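Local coordinates for 3-keto-5-aminohexanoate cleavage enzyme (Ralstonia eutropha, PDB 3C6C), which probably cleaves 3-keto-5-aminohexanoate as a metal-dependent beta-keto acid cleavage enzyme with a TIM beta/alpha-barrel fold, at residues 146-150 with 188-192; 151-155 with 216-220; 244-250 with 265-271. All blocks are in the same frame, centred on the assembly; numbering follows the deposited sequence. Where two conformers were deposited one is given.

In the fold
Contacts 1 and 3 lie at the ends of strands of the TIM barrel; contact 2 joins the loop after barrel strand 210-214 to strand 151-155 of a separate antiparallel sheet. Contact 3 reaches the metal directly: Glu269 binds the nickel ion together with His66 and His68. The centre of contact 1 is about 19 Å from that of contact 3, and the side chain of Asp147 is about 7 Å from the nickel. The centre of contact 2 is about 11 Å from that of contact 1, and the two touch where Phe188 CE2 meets Gln153 NE2 at 3.7 Å. Contacts 1 and 2 also meet the second subunit. Contacts 2 and 3 do not touch; their nearest atoms are about 4 Å apart.

Contact 1: residues 146-150 with 188-192; sequences LDITT and FSPGD
Thr149 meets Asp192 through a buried hydroxyl-carboxylate hydrogen bond. Thr149 OG1 donates to Asp192 OD2 over 2.9 Å. It arrives on the syn side of that oxygen, 24° out of the carboxylate plane. The hydroxyl is turned anti to the backbone N of Thr149 (chi1 -161°), which brings it to the carboxylate and leaves CG2 for the Phe188 ring.

Two further hydrogen bonds lie within 188-192. Phe188 N donates to Asp192 OD2 at 2.8 Å and comes from the anti side, so two donors grip one oxygen. Ser189 is the N-cap of helix 190-201, and Ser189 OG accepts from Asp192 N at 3.0 Å. Asp192 thus takes part through both its carboxylate and its backbone.

Van der Waals contacts lie beside these bonds. Thr149 CG2 lies 3.7 Å from Phe188 CD1, and the two side chains cross at about a right angle. Asp147 CG is near the plane of the Phe188 ring, 4.3 Å from Phe188 CE1 at the ring edge. Ile148 is the centre of an inverse gamma turn; Ile148 CD1 comes within 3.3 Å of Asp192 O.

Around the contact, Ile148 packs on Leu185 and Val187 of strand 182-187. Ser189 and Pro190 pack on their counterparts in the second subunit.

The contact joins the chain leaving strand 143-147 to the first turn of helix 190-201, which follows the adjacent parallel strand 182-187. Asp192 OD2 links Thr149 to the start of that helix. Its two donors would probably stabilise a charged carboxylate in this buried place. They probably also limit its rotation.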
ATOM      1  N   LEU A 146       9.502   0.780  26.795  1.00 20.18           N
ATOM      2  CA  LEU A 146      10.873   0.638  26.337  1.00 20.74           C
ATOM      3  C   LEU A 146      10.979   1.115  24.893  1.00 22.32           C
ATOM      4  O   LEU A 146      10.384   0.524  23.982  1.00 20.20           O
ATOM      5  CB  LEU A 146      11.289  -0.827  26.413  1.00 22.33           C
ATOM      6  CG  LEU A 146      12.797  -1.129  26.294  1.00 25.81           C
ATOM      7  CD1 LEU A 146      13.599  -0.422  27.353  1.00 26.98           C
ATOM      8  CD2 LEU A 146      13.024  -2.616  26.360  1.00 26.57           C
ATOM      9  N   ASP A 147      11.735   2.190  24.726  1.00 20.98           N
ATOM     10  CA  ASP A 147      11.925   2.827  23.426  1.00 21.57           C
ATOM     11  C   ASP A 147      13.069   2.096  22.741  1.00 21.42           C
ATOM     12  O   ASP A 147      14.231   2.277  23.089  1.00 20.75           O
ATOM     13  CB  ASP A 147      12.284   4.319  23.545  1.00 23.88           C
ATOM     14  CG  ASP A 147      11.121   5.186  24.022  1.00 28.18           C
ATOM     15  OD1 ASP A 147      10.020   4.671  24.220  1.00 33.74           O
ATOM     16  OD2 ASP A 147      11.338   6.390  24.232  1.00 35.66           O
ATOM     17  N   ILE A 148      12.728   1.236  21.791  1.00 20.97           N
ATOM     18  CA  ILE A 148      13.737   0.299  21.235  1.00 20.88           C
ATOM     19  C   ILE A 148      14.431   0.865  20.022  1.00 21.23           C
ATOM     20  O   ILE A 148      14.420   0.285  18.945  1.00 25.13           O
ATOM     21  CB  ILE A 148      13.191  -1.124  20.968  1.00 19.41           C
ATOM     22  CG1 ILE A 148      11.961  -1.134  20.060  1.00 19.97           C
ATOM     23  CG2 ILE A 148      12.970  -1.826  22.324  1.00 20.93           C
ATOM     24  CD1 ILE A 148      11.696  -2.542  19.524  1.00 20.91           C
ATOM     25  N   THR A 149      15.027   2.023  20.245  1.00 19.67           N
ATOM     26  CA  THR A 149      15.546   2.880  19.180  1.00 22.18           C
ATOM     27  C   THR A 149      16.683   3.776  19.629  1.00 22.16           C
ATOM     28  O   THR A 149      16.773   4.148  20.781  1.00 20.73           O
ATOM     29  CB  THR A 149      14.425   3.817  18.648  1.00 26.37           C
ATOM     30  OG1 THR A 149      14.786   4.332  17.357  1.00 36.61           O
ATOM     31  CG2 THR A 149      14.164   4.974  19.597  1.00 27.56           C
ATOM     32  N   THR A 150      17.532   4.096  18.665  1.00 21.56           N
ATOM     33  CA  THR A 150      18.545   5.165  18.776  1.00 21.03           C
ATOM     34  C   THR A 150      18.346   6.068  17.591  1.00 22.41           C
ATOM     35  O   THR A 150      18.208   5.616  16.444  1.00 21.48           O
ATOM     36  CB  THR A 150      20.012   4.615  18.749  1.00 22.81           C
ATOM     37  OG1 THR A 150      20.329   3.980  19.990  1.00 24.00           O
ATOM     38  CG2 THR A 150      21.037   5.722  18.459  1.00 19.96           C
ATOM     39  N   PHE A 188       9.711   3.682  16.255  1.00 18.13           N
ATOM     40  CA  PHE A 188       9.690   4.944  15.495  1.00 18.92           C
ATOM     41  C   PHE A 188       9.959   4.752  14.017  1.00 18.82           C
ATOM     42  O   PHE A 188       9.995   5.714  13.245  1.00 19.93           O
ATOM     43  CB  PHE A 188      10.725   5.922  16.068  1.00 20.41           C
ATOM     44  CG  PHE A 188      10.435   6.376  17.481  1.00 20.42           C
ATOM     45  CD1 PHE A 188      10.691   5.541  18.558  1.00 22.13           C
ATOM     46  CD2 PHE A 188       9.959   7.643  17.729  1.00 26.03           C
ATOM     47  CE1 PHE A 188      10.454   5.963  19.845  1.00 23.22           C
ATOM     48  CE2 PHE A 188       9.721   8.071  19.028  1.00 22.75           C
ATOM     49  CZ  PHE A 188       9.975   7.230  20.071  1.00 23.13           C
ATOM     50  N   SER A 189      10.159   3.492  13.637  1.00 18.16           N
ATOM     51  CA  SER A 189      10.602   3.128  12.279  1.00 17.22           C
ATOM     52  C   SER A 189      10.412   1.647  12.013  1.00 17.95           C
ATOM     53  O   SER A 189      10.214   0.894  12.929  1.00 17.15           O
ATOM     54  CB  SER A 189      12.086   3.426  12.113  1.00 19.41           C
ATOM     55  OG  SER A 189      12.859   2.525  12.904  1.00 16.91           O
ATOM     56  N   PRO A 190      10.521   1.228  10.761  1.00 17.73           N
ATOM     57  CA  PRO A 190      10.426  -0.220  10.480  1.00 17.43           C
ATOM     58  C   PRO A 190      11.626  -0.972  11.063  1.00 17.25           C
ATOM     59  O   PRO A 190      11.520  -2.096  11.527  1.00 19.20           O
ATOM     60  CB  PRO A 190      10.411  -0.272   8.953  1.00 18.74           C
ATOM     61  CG  PRO A 190      10.968   1.011   8.517  1.00 18.33           C
ATOM     62  CD  PRO A 190      10.500   2.015   9.512  1.00 17.65           C
ATOM     63  N   GLY A 191      12.764  -0.309  11.020  1.00 17.90           N
ATOM     64  CA  GLY A 191      14.001  -0.858  11.561  1.00 18.46           C
ATOM     65  C   GLY A 191      13.863  -1.195  13.025  1.00 19.21           C
ATOM     66  O   GLY A 191      14.335  -2.223  13.497  1.00 17.50           O
ATOM     67  N   ASP A 192      13.180  -0.321  13.744  1.00 19.54           N
ATOM     68  CA  ASP A 192      12.915  -0.531  15.160  1.00 17.33           C
ATOM     69  C   ASP A 192      12.059  -1.793  15.374  1.00 17.81           C
ATOM     70  O   ASP A 192      12.280  -2.566  16.311  1.00 17.86           O
ATOM     71  CB  ASP A 192      12.185   0.674  15.794  1.00 17.85           C
ATOM     72  CG  ASP A 192      13.040   1.935  15.928  1.00 19.10           C
ATOM     73  OD1 ASP A 192      14.277   1.945  15.648  1.00 19.05           O
ATOM     74  OD2 ASP A 192      12.427   2.971  16.323  1.00 18.41           O
TER

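Contact 2: residues 151-155 with 216-220; sequences GNQVE and GVLWG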
ATOM      1  N   GLY A 151      18.304   7.360  17.851  1.00 21.03           N
ATOM      2  CA  GLY A 151      18.022   8.289  16.773  1.00 21.10           C
ATOM      3  C   GLY A 151      18.014   9.747  17.135  1.00 22.53           C
ATOM      4  O   GLY A 151      18.048  10.118  18.295  1.00 21.21           O
ATOM      5  N   ASN A 152      18.046  10.539  16.076  1.00 23.75           N
ATOM      6  CA  ASN A 152      17.904  11.994  16.154  1.00 23.61           C
ATOM      7  C   ASN A 152      16.465  12.329  16.515  1.00 24.14           C
ATOM      8  O   ASN A 152      15.519  11.960  15.801  1.00 21.83           O
ATOM      9  CB  ASN A 152      18.247  12.664  14.822  1.00 22.45           C
ATOM     10  CG  ASN A 152      19.722  12.547  14.468  1.00 23.20           C
ATOM     11  OD1 ASN A 152      20.557  12.495  15.358  1.00 24.44           O
ATOM     12  ND2 ASN A 152      20.040  12.512  13.169  1.00 21.01           N
ATOM     13  N   GLN A 153      16.316  13.037  17.622  1.00 23.86           N
ATOM     14  CA  GLN A 153      15.001  13.442  18.094  1.00 27.19           C
ATOM     15  C   GLN A 153      14.864  14.924  18.363  1.00 28.44           C
ATOM     16  O   GLN A 153      15.839  15.659  18.517  1.00 24.15           O
ATOM     17  CB  GLN A 153      14.590  12.651  19.323  1.00 26.88           C
ATOM     18  CG  GLN A 153      14.627  11.157  19.087  1.00 36.87           C
ATOM     19  CD  GLN A 153      13.341  10.478  19.498  1.00 43.22           C
ATOM     20  OE1 GLN A 153      12.405  11.133  19.974  1.00 48.99           O
ATOM     21  NE2 GLN A 153      13.285   9.159  19.321  1.00 46.42           N
ATOM     22  N   VAL A 154      13.602  15.320  18.414  1.00 27.60           N
ATOM     23  CA  VAL A 154      13.219  16.732  18.637  1.00 29.70           C
ATOM     24  C   VAL A 154      12.076  16.797  19.634  1.00 31.22           C
ATOM     25  O   VAL A 154      11.093  16.070  19.509  1.00 32.65           O
ATOM     26  CB  VAL A 154      12.724  17.448  17.350  1.00 29.56           C
ATOM     27  CG1 VAL A 154      12.461  18.951  17.634  1.00 30.78           C
ATOM     28  CG2 VAL A 154      13.699  17.294  16.171  1.00 25.97           C
ATOM     29  N   GLU A 155      12.245  17.654  20.631  1.00 30.97           N
ATOM     30  CA  GLU A 155      11.158  18.007  21.553  1.00 32.87           C
ATOM     31  C   GLU A 155      11.066  19.521  21.601  1.00 34.07           C
ATOM     32  O   GLU A 155      11.922  20.197  22.173  1.00 33.66           O
ATOM     33  CB  GLU A 155      11.392  17.442  22.952  1.00 34.85           C
ATOM     34  CG  GLU A 155      10.228  17.778  23.920  1.00 39.73           C
ATOM     35  CD  GLU A 155      10.434  17.239  25.317  1.00 45.92           C
ATOM     36  OE1 GLU A 155      11.282  17.805  26.055  1.00 48.52           O
ATOM     37  OE2 GLU A 155       9.723  16.265  25.674  1.00 50.88           O
ATOM     38  N   GLY A 216       4.627  10.689  14.232  1.00 18.95           N
ATOM     39  CA  GLY A 216       4.744  12.133  14.099  1.00 20.95           C
ATOM     40  C   GLY A 216       5.770  12.818  14.959  1.00 21.43           C
ATOM     41  O   GLY A 216       5.793  14.051  15.059  1.00 24.25           O
ATOM     42  N   VAL A 217       6.606  12.035  15.616  1.00 23.12           N
ATOM     43  CA  VAL A 217       7.741  12.602  16.348  1.00 23.55           C
ATOM     44  C   VAL A 217       8.885  12.785  15.351  1.00 23.40           C
ATOM     45  O   VAL A 217       9.102  11.953  14.463  1.00 23.80           O
ATOM     46  CB  VAL A 217       8.139  11.739  17.535  1.00 24.89           C
ATOM     47  CG1 VAL A 217       9.478  12.216  18.145  1.00 27.65           C
ATOM     48  CG2 VAL A 217       7.016  11.756  18.560  1.00 26.67           C
ATOM     49  N   LEU A 218       9.577  13.915  15.449  1.00 22.40           N
ATOM     50  CA  LEU A 218      10.740  14.158  14.582  1.00 23.19           C
ATOM     51  C   LEU A 218      11.976  13.521  15.261  1.00 23.37           C
ATOM     52  O   LEU A 218      12.174  13.716  16.469  1.00 23.04           O
ATOM     53  CB  LEU A 218      10.947  15.656  14.353  1.00 24.27           C
ATOM     54  CG  LEU A 218       9.739  16.404  13.751  1.00 26.69           C
ATOM     55  CD1 LEU A 218      10.100  17.872  13.583  1.00 25.58           C
ATOM     56  CD2 LEU A 218       9.303  15.838  12.404  1.00 26.06           C
ATOM     57  N   TRP A 219      12.825  12.758  14.565  1.00 22.58           N
ATOM     58  CA  TRP A 219      12.792  12.492  13.127  1.00 21.70           C
ATOM     59  C   TRP A 219      12.473  11.019  12.903  1.00 22.84           C
ATOM     60  O   TRP A 219      13.293  10.249  12.385  1.00 20.71           O
ATOM     61  CB  TRP A 219      14.145  12.875  12.492  1.00 23.60           C
ATOM     62  CG  TRP A 219      14.395  14.360  12.626  1.00 23.89           C
ATOM     63  CD1 TRP A 219      15.181  14.995  13.550  1.00 23.68           C
ATOM     64  CD2 TRP A 219      13.755  15.380  11.876  1.00 20.25           C
ATOM     65  NE1 TRP A 219      15.085  16.363  13.395  1.00 21.72           N
ATOM     66  CE2 TRP A 219      14.216  16.626  12.372  1.00 22.24           C
ATOM     67  CE3 TRP A 219      12.835  15.370  10.821  1.00 22.35           C
ATOM     68  CZ2 TRP A 219      13.792  17.831  11.842  1.00 26.20           C
ATOM     69  CZ3 TRP A 219      12.419  16.578  10.299  1.00 28.07           C
ATOM     70  CH2 TRP A 219      12.896  17.787  10.815  1.00 21.65           C
ATOM     71  N   GLY A 220      11.283  10.658  13.357  1.00 20.05           N
ATOM     72  CA  GLY A 220      10.658   9.347  13.144  1.00 19.61           C
ATOM     73  C   GLY A 220       9.555   9.256  12.105  1.00 18.19           C
ATOM     74  O   GLY A 220       9.330  10.171  11.305  1.00 18.14           O
TER
HETATM   75  O   HOH W   1       9.106  15.770  17.728  1.00 26.12           O
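Val154 and Asn152 of strand 151-155 bond to the backbone of the loop 216-220. Trp219 N donates to Asn152 O at 3.1 Å, with 159° at the hydrogen. Val154 N reaches Leu218 O at 2.9 Å, but this bond is weak and bent to 128°. The same Leu218 carbonyl also takes a CA-H...O contact from Gln153. The peptide bond before Trp219 is cis.

The tight part is the packing of Val154 against Leu218 and Trp219. Val154 CG2 sits 3.2 Å from Trp219 NE1, obliquely to the indole. Val154 CG2 also meets Leu218 CB at 3.7 Å, and the Val154 and Leu218 side chains lie side by side. Within the loop, Leu218 CB stands over the centre of one face of the indole. Trp219 NE1 itself donates to Glu159 of the neighbouring strand 158-162. Phe195 of the second subunit packs edge-to-face with the Trp219 ring.

The other end is looser. Val154 O and Leu218 N are joined through a water, which donates to Val154 O at 2.7 Å and accepts from Leu218 N at 3.0 Å. Val217 CG1 makes a lighter contact with Gln153 OE1 at 3.6 Å.

Asn152 turns its amide to the second subunit, where OD1 bonds to Thr150 and ND2 to Asn164.

Strand 151-155 is outermost in its antiparallel sheet within the chain. The loop bonds to the edge of this strand that faces away from strand 158-162. One sound bond, one weak one and a water bridge link the two, so the pairing is partly direct and partly solvent-mediated.

Contact 3: residues 244-250 with 265-271; sequences FGIGRDQ and RVGLEDN. With NI (nickel (II) ion), chain B.
The Phe244 ring carries the guanidinium of Arg265 on one face, with the planes 14° apart and the centres 3.9 Å apart. This is a flat cation-pi stack. Arg265 CD adds a CH-pi contact over the same ring. At the guanidinium edge lies the carboxylate of Asp270. Arg265 grips it side-on: Arg265 NE donates to Asp270 OD2 and Arg265 NH2 to Asp270 OD1, each at 2.9 Å and each to a syn lone pair. Arg265 NH2 also reaches Glu269 OE2 by a weak bond of 3.1 Å. Glu269 OE2 binds the nickel ion at 2.2 Å. Arg265 may help position this ligand, though its bond to Glu269 is weak.

The Gln250 and Asn271 amides are turned 79° apart. Asn271 ND2 donates to Gln250 OE1 from above the carbonyl plane and also bonds to Tyr273 O. Gln250 NE2 donates to Gly267 O and to a water shared with Gly245 O and Asp270 OD2. Gly247 N donates to Asp270 O over 2.8 Å, nearly straight at 172°.

The contact joins the loop after strand 240-244 to the chain leaving strand 264-266. Phe244 packs on strand 210-214, Arg265 on Ala29 of strand 23-29, and Gln250, Val266 and Asn271 on Leu285 of helix 282-295.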
ATOM      1  N   PHE A 244      -0.154   5.722  18.099  1.00 16.25           N
ATOM      2  CA  PHE A 244      -0.707   7.009  18.540  1.00 15.97           C
ATOM      3  C   PHE A 244      -0.037   8.193  17.869  1.00 17.34           C
ATOM      4  O   PHE A 244       1.032   8.085  17.319  1.00 18.01           O
ATOM      5  CB  PHE A 244      -0.632   7.104  20.062  1.00 15.86           C
ATOM      6  CG  PHE A 244       0.735   7.383  20.601  1.00 17.32           C
ATOM      7  CD1 PHE A 244       1.590   6.360  20.924  1.00 18.13           C
ATOM      8  CD2 PHE A 244       1.163   8.694  20.813  1.00 19.93           C
ATOM      9  CE1 PHE A 244       2.821   6.621  21.439  1.00 17.57           C
ATOM     10  CE2 PHE A 244       2.423   8.968  21.319  1.00 22.47           C
ATOM     11  CZ  PHE A 244       3.252   7.927  21.646  1.00 17.52           C
ATOM     12  N   GLY A 245      -0.747   9.307  17.895  1.00 16.36           N
ATOM     13  CA  GLY A 245      -0.245  10.562  17.432  1.00 17.34           C
ATOM     14  C   GLY A 245      -0.287  11.670  18.475  1.00 16.80           C
ATOM     15  O   GLY A 245      -0.852  11.572  19.573  1.00 17.40           O
ATOM     16  N   ILE A 246       0.329  12.748  18.071  1.00 19.04           N
ATOM     17  CA  ILE A 246       0.555  13.919  18.914  0.70 19.16           C
ATOM     18  C   ILE A 246      -0.306  15.093  18.444  1.00 19.92           C
ATOM     19  O   ILE A 246      -0.555  15.259  17.248  1.00 17.23           O
ATOM     20  CB  ILE A 246       2.059  14.324  18.833  0.70 22.16           C
ATOM     21  CG1 ILE A 246       2.976  13.144  19.205  0.70 24.96           C
ATOM     22  CG2 ILE A 246       2.347  15.540  19.702  0.70 22.57           C
ATOM     23  CD1 ILE A 246       2.746  12.617  20.595  0.70 31.80           C
ATOM     24  N   GLY A 247      -0.742  15.893  19.401  1.00 19.58           N
ATOM     25  CA  GLY A 247      -1.515  17.093  19.113  1.00 19.80           C
ATOM     26  C   GLY A 247      -2.753  16.826  18.279  1.00 20.81           C
ATOM     27  O   GLY A 247      -3.589  15.994  18.622  1.00 17.92           O
ATOM     28  N   ARG A 248      -2.840  17.527  17.151  1.00 18.24           N
ATOM     29  CA  ARG A 248      -4.013  17.428  16.283  0.70 19.03           C
ATOM     30  C   ARG A 248      -4.138  16.070  15.631  1.00 19.06           C
ATOM     31  O   ARG A 248      -5.210  15.711  15.099  1.00 17.77           O
ATOM     32  CB  ARG A 248      -4.022  18.534  15.224  0.70 18.77           C
ATOM     33  CG  ARG A 248      -4.403  19.884  15.826  0.70 23.27           C
ATOM     34  N   ASP A 249      -3.047  15.304  15.666  1.00 18.41           N
ATOM     35  CA  ASP A 249      -3.076  13.935  15.148  1.00 17.82           C
ATOM     36  C   ASP A 249      -3.507  12.862  16.143  1.00 15.34           C
ATOM     37  O   ASP A 249      -3.671  11.718  15.778  1.00 16.07           O
ATOM     38  CB  ASP A 249      -1.733  13.549  14.541  1.00 16.70           C
ATOM     39  CG  ASP A 249      -1.477  14.291  13.243  1.00 24.10           C
ATOM     40  OD1 ASP A 249      -2.409  14.461  12.453  1.00 27.04           O
ATOM     41  OD2 ASP A 249      -0.347  14.721  13.050  1.00 30.73           O
ATOM     42  N   GLN A 250      -3.770  13.258  17.367  1.00 17.21           N
ATOM     43  CA  GLN A 250      -4.102  12.278  18.408  1.00 15.85           C
ATOM     44  C   GLN A 250      -5.388  11.518  18.053  1.00 14.96           C
ATOM     45  O   GLN A 250      -5.406  10.268  18.037  1.00 17.70           O
ATOM     46  CB  GLN A 250      -4.256  12.967  19.757  1.00 15.87           C
ATOM     47  CG  GLN A 250      -4.808  12.054  20.878  1.00 15.11           C
ATOM     48  CD  GLN A 250      -4.713  12.723  22.239  1.00 16.64           C
ATOM     49  OE1 GLN A 250      -5.539  13.574  22.582  1.00 18.86           O
ATOM     50  NE2 GLN A 250      -3.669  12.362  23.009  1.00 16.30           N
ATOM     51  N   ARG A 265      -4.189   4.982  22.178  1.00 14.89           N
ATOM     52  CA  ARG A 265      -3.659   5.803  23.254  1.00 16.79           C
ATOM     53  C   ARG A 265      -4.065   7.260  23.044  1.00 17.62           C
ATOM     54  O   ARG A 265      -4.011   7.796  21.929  1.00 17.65           O
ATOM     55  CB  ARG A 265      -2.132   5.630  23.342  1.00 16.64           C
ATOM     56  CG  ARG A 265      -1.383   6.735  24.045  1.00 17.65           C
ATOM     57  CD  ARG A 265       0.030   6.365  24.366  1.00 18.65           C
ATOM     58  NE  ARG A 265       0.868   7.552  24.510  1.00 17.11           N
ATOM     59  CZ  ARG A 265       2.073   7.567  25.044  1.00 15.94           C
ATOM     60  NH1 ARG A 265       2.594   6.450  25.535  1.00 19.45           N
ATOM     61  NH2 ARG A 265       2.764   8.679  25.046  1.00 18.47           N
ATOM     62  N   VAL A 266      -4.515   7.844  24.141  1.00 15.48           N
ATOM     63  CA  VAL A 266      -4.718   9.274  24.265  1.00 16.57           C
ATOM     64  C   VAL A 266      -4.103   9.789  25.553  1.00 16.74           C
ATOM     65  O   VAL A 266      -3.454   9.040  26.278  1.00 17.54           O
ATOM     66  CB  VAL A 266      -6.234   9.660  24.148  1.00 19.12           C
ATOM     67  CG1 VAL A 266      -6.802   9.220  22.765  1.00 14.94           C
ATOM     68  CG2 VAL A 266      -7.102   9.119  25.301  1.00 15.90           C
ATOM     69  N   GLY A 267      -4.305  11.081  25.816  1.00 17.43           N
ATOM     70  CA  GLY A 267      -3.786  11.692  27.041  1.00 17.00           C
ATOM     71  C   GLY A 267      -3.022  12.981  26.882  1.00 16.69           C
ATOM     72  O   GLY A 267      -2.537  13.307  25.819  1.00 17.56           O
ATOM     73  N   LEU A 268      -2.875  13.671  28.013  1.00 17.12           N
ATOM     74  CA  LEU A 268      -2.207  14.972  28.061  1.00 16.47           C
ATOM     75  C   LEU A 268      -0.701  14.894  27.773  1.00 17.32           C
ATOM     76  O   LEU A 268      -0.074  15.911  27.476  1.00 17.99           O
ATOM     77  CB  LEU A 268      -2.468  15.668  29.405  1.00 16.12           C
ATOM     78  CG  LEU A 268      -3.917  16.042  29.702  1.00 16.02           C
ATOM     79  CD1 LEU A 268      -3.999  16.652  31.107  1.00 15.16           C
ATOM     80  CD2 LEU A 268      -4.436  16.996  28.636  1.00 17.92           C
ATOM     81  N   GLU A 269      -0.137  13.686  27.878  1.00 17.80           N
ATOM     82  CA  GLU A 269       1.256  13.460  27.499  1.00 16.39           C
ATOM     83  C   GLU A 269       1.465  13.829  26.028  1.00 18.75           C
ATOM     84  O   GLU A 269       2.525  14.320  25.624  1.00 17.98           O
ATOM     85  CB  GLU A 269       1.682  11.998  27.744  1.00 17.18           C
ATOM     86  CG  GLU A 269       3.049  11.674  27.183  1.00 16.93           C
ATOM     87  CD  GLU A 269       3.647  10.410  27.784  1.00 21.47           C
ATOM     88  OE1 GLU A 269       3.158   9.921  28.824  1.00 20.92           O
ATOM     89  OE2 GLU A 269       4.612   9.901  27.199  1.00 20.76           O
ATOM     90  N   ASP A 270       0.423  13.612  25.233  1.00 17.61           N
ATOM     91  CA  ASP A 270       0.503  13.672  23.765  1.00 17.46           C
ATOM     92  C   ASP A 270      -0.205  14.871  23.124  1.00 16.71           C
ATOM     93  O   ASP A 270       0.088  15.232  21.998  1.00 16.90           O
ATOM     94  CB  ASP A 270      -0.084  12.407  23.133  1.00 19.15           C
ATOM     95  CG  ASP A 270       0.591  11.148  23.589  1.00 17.60           C
ATOM     96  OD1 ASP A 270       1.816  11.187  23.887  1.00 19.21           O
ATOM     97  OD2 ASP A 270      -0.112  10.098  23.638  1.00 19.00           O
ATOM     98  N   ASN A 271      -1.140  15.447  23.862  1.00 16.00           N
ATOM     99  CA  ASN A 271      -2.001  16.508  23.376  1.00 19.29           C
ATOM    100  C   ASN A 271      -2.686  17.206  24.521  1.00 17.18           C
ATOM    101  O   ASN A 271      -3.320  16.555  25.336  1.00 17.31           O
ATOM    102  CB  ASN A 271      -3.082  15.909  22.460  1.00 16.96           C
ATOM    103  CG  ASN A 271      -4.183  16.900  22.144  1.00 19.06           C
ATOM    104  OD1 ASN A 271      -3.914  18.057  21.792  1.00 16.37           O
ATOM    105  ND2 ASN A 271      -5.410  16.453  22.250  1.00 20.53           N
TER
HETATM  106 NI    NI B 298       5.843   8.189  27.815  0.70 21.29          NI
HETATM  107  O   HOH W   2      -3.406   8.830  19.280  1.00 12.93           O
HETATM  108  O   HOH W   3      -2.048  10.255  21.763  1.00 13.99           O
HETATM  109  O   HOH W   4       5.627   7.168  25.658  1.00 24.33           O
HETATM  110  O   HOH W   5       7.222   9.495  26.727  1.00 33.59           O
HETATM  111  O   HOH W   6       7.463   6.850  27.807  1.00 24.14           O